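Endo-beta-1,4-mannanase (Alicyclobacillus acidocaldarius, PDB 4CD8) hydrolyses internal beta-1,4-mannosidic linkages of mannans as a family GH113 glycoside hydrolase, binding a mannose-like imidazole inhibitor in its TIM-barrel active site. Local coordinates at residues V232-A242 with A252-Y262. Sequence-based numbering, arbitrary orientation.
Sequences VGCPSRSGSGA and AVCLDEQARFY
The carboxylate of E257 reaches from the first turns of helix 255-268 into the loop 232-242, where its OE2 accepts the backbone N-H of G241 at 2.7 Å. That N-H arrives on the anti side of the oxygen, 21° out of the carboxylate plane. With CG anti to the backbone N, the chain lays CG against R237 O, and the bend at chi2 then turns the carboxylate toward G241 N, while OE1 points to R260, whose NE and NH2 both grip it side-on and in the guanidinium plane. The acid thus illustrates how a side chain can tie a mostly irregular loop to the helix that follows: OE2 takes the G241 N-H in the short 3-10 segment 240-242, OE1 is held by R260 one turn on. A leucine in its place would probably leave the G241 N-H without its acceptor and the R260 guanidinium without its charge partner. One helical turn further on, the F261 ring packs against residues 232-234. CB of C234 sits over its ring face, 3.9 Å from the centroid, with G233 O above the same ring nearer the rim, and CG2 of V232 meets the ring edge at CZ. With C234 SG trans to the backbone N (chi1 -176°), the sulfur stands oblique to the ring, in contact with F261 CB. Q258 stretches out fully to give C234 O a nearly straight bond from NE2 (2.9 Å, 165°), with the oxygen in the plane of its amide. A water joins C234 N to Y262 OH. Ahead of the helix, C254 N binds S236 O and S238 N binds A252 O, a single bridge pairing R237 with V253. The loop follows barrel strand 227-232 and leads to helix 255-268, as in a TIM barrel; P235 packs on Y299, a residue of the inhibitor pocket, F261 meets W209, and Y262 touches both helix 305-317 (A306, V310) and strand 275-283 (L280).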
loop_
_atom_site.group_PDB
_atom_site.type_symbol
_atom_site.label_atom_id
_atom_site.label_comp_id
_atom_site.label_asym_id
_atom_site.label_seq_id
_atom_site.Cartn_x
_atom_site.Cartn_y
_atom_site.Cartn_z
ATOM N N VAL A 232 -0.850 5.487 4.081
ATOM C CA VAL A 232 -0.777 6.809 4.683
ATOM C C VAL A 232 0.052 6.698 5.938
ATOM O O VAL A 232 -0.045 5.714 6.686
ATOM C CB VAL A 232 -2.193 7.385 4.970
ATOM C CG1 VAL A 232 -2.943 6.483 5.919
ATOM C CG2 VAL A 232 -2.077 8.811 5.472
ATOM N N GLY A 233 0.880 7.712 6.162
ATOM C CA GLY A 233 1.755 7.695 7.313
ATOM C C GLY A 233 2.760 8.807 7.218
ATOM O O GLY A 233 2.717 9.629 6.289
ATOM N N CYS A 234 3.643 8.842 8.200
ATOM C CA CYS A 234 4.627 9.911 8.315
ATOM C C CYS A 234 5.775 9.395 9.175
ATOM O O CYS A 234 5.542 8.768 10.210
ATOM C CB CYS A 234 3.989 11.134 8.965
ATOM S SG CYS A 234 5.027 12.605 9.100
ATOM N N PRO A 235 7.020 9.677 8.766
ATOM C CA PRO A 235 8.151 9.334 9.627
ATOM C C PRO A 235 8.216 10.183 10.878
ATOM O O PRO A 235 7.770 11.331 10.880
ATOM C CB PRO A 235 9.387 9.633 8.764
ATOM C CG PRO A 235 8.886 9.801 7.379
ATOM C CD PRO A 235 7.459 10.264 7.496
ATOM N N SER A 236 8.777 9.609 11.934
ATOM C CA SER A 236 9.063 10.369 13.151
ATOM C C SER A 236 10.392 11.114 13.008
ATOM O O SER A 236 11.372 10.818 13.701
ATOM C CB SER A 236 9.046 9.432 14.350
ATOM O OG SER A 236 9.805 8.287 14.075
ATOM N N ARG A 237 10.383 12.083 12.095
ATOM C CA ARG A 237 11.519 12.974 11.870
ATOM C C ARG A 237 11.031 14.415 11.778
ATOM O O ARG A 237 9.865 14.698 11.356
ATOM C CB ARG A 237 12.248 12.622 10.574
ATOM C CG ARG A 237 12.734 11.194 10.501
ATOM C CD ARG A 237 13.541 11.004 9.229
ATOM N NE ARG A 237 14.114 9.672 9.157
ATOM C CZ ARG A 237 15.112 9.330 8.347
ATOM N NH1 ARG A 237 15.665 10.226 7.541
ATOM N NH2 ARG A 237 15.566 8.090 8.351
ATOM N N SER A 238 11.909 15.314 12.180
ATOM C CA SER A 238 11.610 16.720 12.192
ATOM C C SER A 238 11.230 17.220 10.803
ATOM O O SER A 238 11.883 16.874 9.818
ATOM C CB SER A 238 12.833 17.507 12.706
ATOM O OG SER A 238 12.427 18.765 13.164
ATOM N N GLY A 239 10.152 18.007 10.737
ATOM C CA GLY A 239 9.685 18.592 9.473
ATOM C C GLY A 239 8.934 17.631 8.542
ATOM O O GLY A 239 8.389 18.052 7.514
ATOM N N SER A 240 8.916 16.347 8.888
ATOM C CA SER A 240 8.355 15.325 7.985
ATOM C C SER A 240 6.873 15.515 7.647
ATOM O O SER A 240 6.415 15.061 6.583
ATOM C CB SER A 240 8.577 13.902 8.527
ATOM O OG SER A 240 9.914 13.444 8.296
ATOM N N GLY A 241 6.131 16.194 8.511
ATOM C CA GLY A 241 4.680 16.376 8.236
ATOM C C GLY A 241 4.405 17.263 7.035
ATOM O O GLY A 241 3.286 17.258 6.504
ATOM N N ALA A 242 5.425 18.039 6.623
ATOM C CA ALA A 242 5.389 18.845 5.391
ATOM C C ALA A 242 5.680 17.999 4.135
ATOM O O ALA A 242 5.295 18.380 3.030
ATOM C CB ALA A 242 6.380 20.010 5.479
ATOM N N ALA A 252 16.300 15.435 12.722
ATOM C CA ALA A 252 16.362 14.791 14.023
ATOM C C ALA A 252 15.169 13.842 14.116
ATOM O O ALA A 252 14.143 14.082 13.492
ATOM C CB ALA A 252 16.301 15.840 15.137
ATOM N N VAL A 253 15.311 12.770 14.891
ATOM C CA VAL A 253 14.148 11.994 15.318
ATOM C C VAL A 253 13.172 12.937 16.029
ATOM O O VAL A 253 13.594 13.738 16.888
ATOM C CB VAL A 253 14.555 10.810 16.240
ATOM C CG1 VAL A 253 13.309 10.132 16.830
ATOM C CG2 VAL A 253 15.360 9.791 15.431
ATOM N N CYS A 254 11.882 12.870 15.649
ATOM C CA CYS A 254 10.901 13.738 16.273
ATOM C C CYS A 254 9.591 12.962 16.335
ATOM O O CYS A 254 8.827 12.935 15.354
ATOM C CB CYS A 254 10.726 15.011 15.456
ATOM S SG CYS A 254 9.609 16.183 16.259
ATOM N N LEU A 255 9.350 12.344 17.480
ATOM C CA LEU A 255 8.165 11.519 17.670
ATOM C C LEU A 255 6.901 12.378 17.580
ATOM O O LEU A 255 5.881 11.946 16.949
ATOM C CB LEU A 255 8.266 10.749 19.005
ATOM C CG LEU A 255 8.895 9.338 18.976
ATOM C CD1 LEU A 255 10.256 9.265 18.264
ATOM C CD2 LEU A 255 9.003 8.778 20.394
ATOM N N ASP A 256 6.985 13.605 18.116
ATOM C CA ASP A 256 5.825 14.496 18.161
ATOM C C ASP A 256 5.349 14.895 16.756
ATOM O O ASP A 256 4.162 15.135 16.558
ATOM C CB ASP A 256 6.116 15.750 19.009
ATOM C CG ASP A 256 6.246 15.447 20.505
ATOM O OD1 ASP A 256 6.007 14.279 20.917
ATOM O OD2 ASP A 256 6.572 16.379 21.240
ATOM N N GLU A 257 6.267 14.972 15.791
ATOM C CA GLU A 257 5.927 15.376 14.417
ATOM C C GLU A 257 5.019 14.328 13.773
ATOM O O GLU A 257 4.020 14.663 13.119
ATOM C CB GLU A 257 7.204 15.567 13.581
ATOM C CG GLU A 257 7.022 15.965 12.108
ATOM C CD GLU A 257 6.511 17.383 11.873
ATOM O OE1 GLU A 257 6.177 18.109 12.846
ATOM O OE2 GLU A 257 6.445 17.776 10.662
ATOM N N GLN A 258 5.379 13.061 13.962
ATOM C CA GLN A 258 4.558 11.952 13.467
ATOM C C GLN A 258 3.171 12.017 14.116
ATOM O O GLN A 258 2.164 11.834 13.449
ATOM C CB GLN A 258 5.229 10.631 13.786
ATOM C CG GLN A 258 4.464 9.414 13.297
ATOM C CD GLN A 258 5.171 8.135 13.702
ATOM O OE1 GLN A 258 5.199 7.802 14.879
ATOM N NE2 GLN A 258 5.748 7.415 12.729
ATOM N N ALA A 259 3.114 12.298 15.425
ATOM C CA ALA A 259 1.816 12.422 16.100
ATOM C C ALA A 259 0.968 13.561 15.505
ATOM O O ALA A 259 -0.242 13.373 15.264
ATOM C CB ALA A 259 1.994 12.620 17.598
ATOM N N ARG A 260 1.608 14.712 15.249
ATOM C CA ARG A 260 0.926 15.888 14.673
ATOM C C ARG A 260 0.334 15.523 13.307
ATOM O O ARG A 260 -0.786 15.912 12.988
ATOM C CB ARG A 260 1.852 17.117 14.542
ATOM C CG ARG A 260 2.190 17.818 15.854
ATOM C CD ARG A 260 3.076 19.056 15.648
ATOM N NE ARG A 260 4.504 18.779 15.374
ATOM C CZ ARG A 260 5.469 18.632 16.303
ATOM N NH1 ARG A 260 5.192 18.681 17.611
ATOM N NH2 ARG A 260 6.718 18.395 15.920
ATOM N N PHE A 261 1.080 14.761 12.503
ATOM C CA PHE A 261 0.530 14.301 11.219
ATOM C C PHE A 261 -0.742 13.484 11.432
ATOM O O PHE A 261 -1.752 13.743 10.765
ATOM C CB PHE A 261 1.533 13.470 10.451
ATOM C CG PHE A 261 0.964 12.849 9.224
ATOM C CD1 PHE A 261 0.931 13.552 8.038
ATOM C CD2 PHE A 261 0.419 11.565 9.264
ATOM C CE1 PHE A 261 0.380 12.982 6.894
ATOM C CE2 PHE A 261 -0.148 10.999 8.133
ATOM C CZ PHE A 261 -0.161 11.699 6.934
ATOM N N TYR A 262 -0.690 12.496 12.329
ATOM C CA TYR A 262 -1.879 11.617 12.559
ATOM C C TYR A 262 -3.049 12.430 13.116
ATOM O O TYR A 262 -4.195 12.285 12.658
ATOM C CB TYR A 262 -1.522 10.431 13.475
ATOM C CG TYR A 262 -0.914 9.265 12.701
ATOM C CD1 TYR A 262 -1.727 8.299 12.088
ATOM C CD2 TYR A 262 0.454 9.147 12.543
ATOM C CE1 TYR A 262 -1.179 7.256 11.378
ATOM C CE2 TYR A 262 1.024 8.118 11.830
ATOM C CZ TYR A 262 0.211 7.174 11.234
ATOM O OH TYR A 262 0.765 6.155 10.529
HETATM O O HOH W 1 3.351 6.272 9.813
#